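Local structure of globin protein (Ramazzottius varieornatus, 5ZM9) at residues 90-95 with 156-161; 25-30 with 147-152. The protein binds a heme b and probably binds, and perhaps carries, oxygen. One frame throughout, in Å; residues are numbered along the deposited sequence.

Interaction 1. Residues 90-95 with 156-161; sequences TPYDQA and IWISWT. With HEM (protoporphyrin IX containing Fe), chain B.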
# COMPACT_ATOMS: atom_id res chain seq x y z
N THR A 90 -2.62 -2.03 5.89
CA THR A 90 -4.04 -2.24 6.24
C THR A 90 -5.07 -1.32 5.53
O THR A 90 -6.22 -1.74 5.38
CB THR A 90 -4.30 -2.23 7.77
OG1 THR A 90 -3.64 -1.11 8.38
CG2 THR A 90 -3.80 -3.52 8.42
N PRO A 91 -4.68 -0.08 5.12
CA PRO A 91 -5.59 0.66 4.23
C PRO A 91 -5.81 -0.01 2.87
O PRO A 91 -6.91 0.08 2.33
CB PRO A 91 -4.88 2.00 4.06
CG PRO A 91 -4.11 2.18 5.31
CD PRO A 91 -3.61 0.80 5.63
N TYR A 92 -4.77 -0.66 2.35
CA TYR A 92 -4.87 -1.46 1.11
C TYR A 92 -5.71 -2.72 1.31
O TYR A 92 -6.43 -3.13 0.39
CB TYR A 92 -3.48 -1.83 0.59
CG TYR A 92 -2.68 -0.69 0.00
CD1 TYR A 92 -3.06 -0.08 -1.21
CD2 TYR A 92 -1.52 -0.23 0.64
CE1 TYR A 92 -2.31 0.96 -1.75
CE2 TYR A 92 -0.77 0.81 0.11
CZ TYR A 92 -1.17 1.40 -1.09
OH TYR A 92 -0.43 2.43 -1.62
N ASP A 93 -5.61 -3.32 2.50
CA ASP A 93 -6.41 -4.49 2.87
C ASP A 93 -7.88 -4.14 3.05
O ASP A 93 -8.76 -4.92 2.67
CB ASP A 93 -5.85 -5.15 4.14
CG ASP A 93 -6.58 -6.44 4.52
OD1 ASP A 93 -6.63 -7.38 3.70
OD2 ASP A 93 -7.11 -6.51 5.65
N GLN A 94 -8.14 -2.96 3.63
CA GLN A 94 -9.49 -2.40 3.73
C GLN A 94 -10.06 -2.05 2.36
O GLN A 94 -11.25 -2.24 2.12
CB GLN A 94 -9.51 -1.17 4.64
CG GLN A 94 -9.95 -1.46 6.07
CD GLN A 94 -11.44 -1.78 6.21
OE1 GLN A 94 -12.27 -1.30 5.44
NE2 GLN A 94 -11.77 -2.61 7.19
N ALA A 95 -9.20 -1.55 1.47
CA ALA A 95 -9.57 -1.17 0.11
C ALA A 95 -10.10 -2.35 -0.73
O ALA A 95 -11.09 -2.20 -1.44
CB ALA A 95 -8.41 -0.48 -0.60
N ILE A 156 -3.15 -1.73 -12.43
CA ILE A 156 -4.27 -0.81 -12.63
C ILE A 156 -4.88 -0.39 -11.29
O ILE A 156 -5.18 0.79 -11.08
CB ILE A 156 -5.36 -1.40 -13.58
CG1 ILE A 156 -4.74 -1.88 -14.90
CG2 ILE A 156 -6.46 -0.38 -13.87
CD1 ILE A 156 -5.52 -2.96 -15.62
N TRP A 157 -5.04 -1.35 -10.38
CA TRP A 157 -5.72 -1.14 -9.10
C TRP A 157 -4.95 -0.27 -8.09
O TRP A 157 -5.53 0.64 -7.50
CB TRP A 157 -6.14 -2.47 -8.47
CG TRP A 157 -6.93 -2.31 -7.20
CD1 TRP A 157 -8.28 -2.08 -7.10
CD2 TRP A 157 -6.43 -2.34 -5.86
NE1 TRP A 157 -8.64 -1.97 -5.78
CE2 TRP A 157 -7.53 -2.13 -5.00
CE3 TRP A 157 -5.16 -2.53 -5.30
CZ2 TRP A 157 -7.40 -2.11 -3.60
CZ3 TRP A 157 -5.02 -2.51 -3.91
CH2 TRP A 157 -6.14 -2.29 -3.08
N ILE A 158 -3.66 -0.57 -7.89
CA ILE A 158 -2.82 0.18 -6.93
C ILE A 158 -2.57 1.62 -7.42
O ILE A 158 -2.51 2.55 -6.61
CB ILE A 158 -1.50 -0.55 -6.58
CG1 ILE A 158 -1.75 -2.00 -6.15
CG2 ILE A 158 -0.80 0.16 -5.42
CD1 ILE A 158 -0.56 -2.92 -6.30
N SER A 159 -2.46 1.78 -8.74
CA SER A 159 -2.36 3.10 -9.37
C SER A 159 -3.62 3.95 -9.13
O SER A 159 -3.53 5.17 -8.98
CB SER A 159 -2.10 2.96 -10.87
OG SER A 159 -1.83 4.21 -11.47
N TRP A 160 -4.78 3.29 -9.09
CA TRP A 160 -6.07 3.93 -8.82
C TRP A 160 -6.23 4.33 -7.35
O TRP A 160 -6.79 5.39 -7.07
CB TRP A 160 -7.22 3.02 -9.26
CG TRP A 160 -8.59 3.65 -9.12
CD1 TRP A 160 -9.23 4.43 -10.03
CD2 TRP A 160 -9.47 3.54 -7.99
NE1 TRP A 160 -10.46 4.81 -9.56
CE2 TRP A 160 -10.64 4.28 -8.31
CE3 TRP A 160 -9.40 2.88 -6.75
CZ2 TRP A 160 -11.73 4.39 -7.42
CZ3 TRP A 160 -10.49 2.99 -5.87
CH2 TRP A 160 -11.63 3.74 -6.22
N THR A 161 -5.75 3.49 -6.43
CA THR A 161 -5.81 3.77 -4.99
C THR A 161 -4.96 5.00 -4.63
O THR A 161 -5.39 5.83 -3.83
CB THR A 161 -5.37 2.57 -4.11
OG1 THR A 161 -4.06 2.15 -4.48
CG2 THR A 161 -6.35 1.41 -4.25
CHA HEM B . 0.62 8.19 8.55
CHB HEM B . -1.10 5.00 5.33
CHC HEM B . 2.21 6.67 2.16
CHD HEM B . 4.65 8.49 5.90
C1A HEM B . -0.19 7.28 7.92
C2A HEM B . -1.44 6.81 8.41
C3A HEM B . -1.93 5.91 7.51
C4A HEM B . -0.99 5.81 6.46
CMA HEM B . -3.24 5.15 7.62
CAA HEM B . -2.10 7.23 9.71
CBA HEM B . -1.49 6.38 10.83
CGA HEM B . -2.37 6.38 12.05
O1A HEM B . -3.09 5.39 12.30
O2A HEM B . -2.37 7.37 12.82
C1B HEM B . -0.39 5.21 4.13
C2B HEM B . -0.71 4.62 2.87
C3B HEM B . 0.21 5.08 1.97
C4B HEM B . 1.12 5.98 2.72
CMB HEM B . -1.85 3.67 2.56
CAB HEM B . 0.30 4.76 0.52
CBB HEM B . -0.09 5.65 -0.39
C1C HEM B . 3.23 7.28 2.90
C2C HEM B . 4.47 7.73 2.40
C3C HEM B . 5.17 8.26 3.48
C4C HEM B . 4.34 8.11 4.63
CMC HEM B . 4.95 7.67 0.97
CAC HEM B . 6.52 8.86 3.46
CBC HEM B . 7.54 8.24 4.03
C1D HEM B . 3.68 8.59 6.90
C2D HEM B . 3.98 9.32 8.14
C3D HEM B . 2.86 9.24 8.89
C4D HEM B . 1.89 8.47 8.08
CMD HEM B . 5.29 10.01 8.48
CAD HEM B . 2.62 9.83 10.28
CBD HEM B . 3.46 9.11 11.34
CGD HEM B . 2.67 8.90 12.60
O1D HEM B . 2.17 7.78 12.84
O2D HEM B . 2.53 9.84 13.42
NA HEM B . 0.07 6.65 6.74
NB HEM B . 0.68 6.00 3.99
NC HEM B . 3.19 7.50 4.25
ND HEM B . 2.43 8.09 6.91
FE HEM B . 1.58 7.10 5.53
O HOH W 1 -10.96 -1.90 -4.32
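A single water, not a direct hydrogen bond, supplies the polar link between Ala95 and Trp157 across this buried helix crossing. Water 1 donates to Ala95 O at 2.9 Å and accepts from Trp157 NE1 at 2.7 Å, meeting the indole at its edge and in its plane, so the carbonyl of Ala95 and the indole N-H share one bridge. The rest is van der Waals packing, with no direct hydrogen bond across the segments. The benzo end of the indole reaches helix 79-97 edge-on, with Ala95 CB 3.6 Å from Trp157 CZ2 and Tyr92 O lying by CH2. Trp157 gets there because its CG stands anti to the backbone N (chi1 -176°), while Thr161 CG2 lies over one face of the ring. Tyr92, its CG anti to the carbonyl carbon (chi1 -71°), sends its ring between helix 148-170 and the heme. Thr161 OG1 sits at the ring edge, 3.5 Å from Tyr92 CE1, and itself donates to Ile158 O; Ile158 CG2 approaches the same CE1 obliquely, 4.0 Å away. At the far end Tyr92 OH meets the heme vinyl carbon CAB at 3.2 Å. With an alanine at Tyr92, the heme vinyl group, Ile158 CG2 and the Thr161 side chain would probably lose the ring that lies between them, leaving a gap there. The segment axes approach no closer than 11.8 Å, at 112°, a separation bridged largely by Tyr92 and Trp157. With the heme-ligating His88 on helix 79-97, this forms part of the heme pocket wall, where the helix corresponding to globin E packs against that corresponding to H.

Interaction 2. Residues 25-30 with 147-152; sequences ARDKFS and TENMER
The guanidinium of Arg152 takes both of its partners here at the edge, close to its own plane: Asp27 OD1 from the other helix and Asn149 OD1 from its own. A single nitrogen serves both. Arg152 NH2 reaches Asp27 OD1 at 2.9 Å with an N-H...O angle of 157°, making a salt bridge, and Asn149 OD1 at 2.8 Å. The fit is less even on the carboxylate side, since NH2 meets Asp27 OD1 from above the carboxylate plane, 44° out of it, and Asp27 OD2 stays 3.6 Å from Arg152 NH1. The arginine chain runs extended from a CG anti to the backbone N and then bends at chi3 (58°), which turns its head toward Asp27. The Asn149 amide is held at both ends, because OD1 accepts from Arg152 NH2 while Asn149 ND2 donates to water 2 at 3.1 Å. That water donates in turn to Asp27 OD1 and to Ser30 OG, the latter at 2.7 Å, while Ser30 OG is tied back to Arg26 O. Beside this polar network Met150, its chain bent at chi2 and chi3, brings CE to 3.4 Å from Ser30 O. Thr147 OG1 accepts from Met150 N as the N-cap, where helix 148-170 starts. The contact thus joins, at the surface and away from the heme site, the first turns of helices 25-38 and 148-170, consistent with globin A and H, crossing at 105°, with Ile153 continuing the packing onto Asp27 and Ser30.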
# COMPACT_ATOMS: atom_id res chain seq x y z
N ALA A 25 -15.86 -6.71 -13.20
CA ALA A 25 -16.37 -7.67 -12.21
C ALA A 25 -15.48 -8.91 -12.05
O ALA A 25 -15.23 -9.34 -10.92
CB ALA A 25 -17.80 -8.07 -12.55
N ARG A 26 -15.01 -9.46 -13.17
CA ARG A 26 -14.12 -10.62 -13.19
C ARG A 26 -12.75 -10.33 -12.55
O ARG A 26 -12.26 -11.13 -11.76
CB ARG A 26 -13.95 -11.15 -14.63
CG ARG A 26 -13.17 -12.46 -14.77
CD ARG A 26 -14.03 -13.70 -14.52
NE ARG A 26 -14.25 -13.96 -13.10
CZ ARG A 26 -15.04 -14.91 -12.60
NH1 ARG A 26 -15.16 -15.04 -11.29
NH2 ARG A 26 -15.73 -15.72 -13.40
N ASP A 27 -12.16 -9.18 -12.91
CA ASP A 27 -10.88 -8.73 -12.35
C ASP A 27 -10.99 -8.36 -10.87
O ASP A 27 -10.03 -8.51 -10.12
CB ASP A 27 -10.31 -7.55 -13.15
CG ASP A 27 -9.92 -7.94 -14.57
OD1 ASP A 27 -9.38 -9.04 -14.79
OD2 ASP A 27 -10.14 -7.11 -15.48
N LYS A 28 -12.17 -7.87 -10.47
CA LYS A 28 -12.49 -7.56 -9.08
C LYS A 28 -12.48 -8.82 -8.21
O LYS A 28 -11.89 -8.81 -7.13
CB LYS A 28 -13.86 -6.85 -8.98
CG LYS A 28 -14.17 -6.26 -7.61
CD LYS A 28 -15.67 -6.18 -7.35
CE LYS A 28 -16.29 -4.90 -7.89
NZ LYS A 28 -17.76 -4.84 -7.62
N PHE A 29 -13.14 -9.88 -8.69
CA PHE A 29 -13.19 -11.16 -7.98
C PHE A 29 -11.83 -11.85 -7.94
O PHE A 29 -11.50 -12.53 -6.96
CB PHE A 29 -14.24 -12.11 -8.59
CG PHE A 29 -15.65 -11.56 -8.62
CD1 PHE A 29 -16.13 -10.72 -7.60
CD2 PHE A 29 -16.52 -11.91 -9.65
CE1 PHE A 29 -17.44 -10.22 -7.64
CE2 PHE A 29 -17.82 -11.42 -9.69
CZ PHE A 29 -18.28 -10.58 -8.69
N SER A 30 -11.05 -11.67 -9.01
CA SER A 30 -9.67 -12.16 -9.11
C SER A 30 -8.75 -11.45 -8.12
O SER A 30 -7.85 -12.08 -7.55
CB SER A 30 -9.14 -12.01 -10.53
OG SER A 30 -9.90 -12.77 -11.45
N THR A 147 0.77 -14.04 -10.66
CA THR A 147 0.64 -14.49 -12.05
C THR A 147 0.75 -13.34 -13.05
O THR A 147 0.85 -12.17 -12.67
CB THR A 147 -0.69 -15.26 -12.28
OG1 THR A 147 -1.80 -14.39 -12.03
CG2 THR A 147 -0.79 -16.47 -11.36
N GLU A 148 0.75 -13.69 -14.34
CA GLU A 148 0.72 -12.75 -15.46
C GLU A 148 -0.55 -11.89 -15.43
O GLU A 148 -0.50 -10.68 -15.67
CB GLU A 148 0.81 -13.52 -16.78
CG GLU A 148 1.06 -12.67 -18.02
CD GLU A 148 0.85 -13.44 -19.32
OE1 GLU A 148 1.33 -14.58 -19.44
OE2 GLU A 148 0.19 -12.88 -20.23
N ASN A 149 -1.68 -12.54 -15.13
CA ASN A 149 -2.99 -11.89 -15.01
C ASN A 149 -3.05 -10.96 -13.79
O ASN A 149 -3.61 -9.86 -13.87
CB ASN A 149 -4.10 -12.94 -14.95
CG ASN A 149 -5.50 -12.34 -14.92
OD1 ASN A 149 -5.85 -11.49 -15.74
ND2 ASN A 149 -6.31 -12.80 -13.98
N MET A 150 -2.48 -11.42 -12.67
CA MET A 150 -2.43 -10.66 -11.42
C MET A 150 -1.56 -9.40 -11.48
O MET A 150 -1.93 -8.37 -10.91
CB MET A 150 -1.98 -11.56 -10.26
CG MET A 150 -3.06 -11.98 -9.26
SD MET A 150 -4.78 -12.04 -9.81
CE MET A 150 -5.38 -10.45 -9.23
N GLU A 151 -0.43 -9.49 -12.18
CA GLU A 151 0.48 -8.36 -12.40
C GLU A 151 -0.22 -7.19 -13.10
O GLU A 151 -0.02 -6.03 -12.73
CB GLU A 151 1.72 -8.80 -13.20
CG GLU A 151 2.84 -7.77 -13.27
CD GLU A 151 4.04 -8.23 -14.07
OE1 GLU A 151 3.87 -8.64 -15.24
OE2 GLU A 151 5.17 -8.17 -13.54
N ARG A 152 -1.05 -7.52 -14.10
CA ARG A 152 -1.86 -6.56 -14.84
C ARG A 152 -2.94 -5.92 -13.95
O ARG A 152 -3.10 -4.69 -13.96
CB ARG A 152 -2.48 -7.24 -16.07
CG ARG A 152 -3.36 -6.35 -16.94
CD ARG A 152 -4.17 -7.16 -17.95
NE ARG A 152 -5.03 -8.17 -17.32
CZ ARG A 152 -6.26 -7.95 -16.85
NH1 ARG A 152 -6.82 -6.75 -16.92
NH2 ARG A 152 -6.93 -8.95 -16.30
O HOH W 2 -9.29 -11.97 -13.99

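In the fold
From the N terminus, the chain enters interaction 2 at 25-30, runs on through helices 25-38, 42-56 and 72-77, and enters interaction 1 at 90-95. It then passes helices 102-115 and 128-142 before 147-152 closes the first loop, 116 residues long, and 156-161 closes the second, 60 residues long. The two loops therefore cross instead of nesting. Both closures fall on helix 148-170, whose start meets helix 25-38 at the surface and whose middle meets helix 79-97 in the interior beside the heme. With centres 14 Å apart, they tie the last helix of the globin fold to its first and to helix 79-97, which supplies the axial ligand His88.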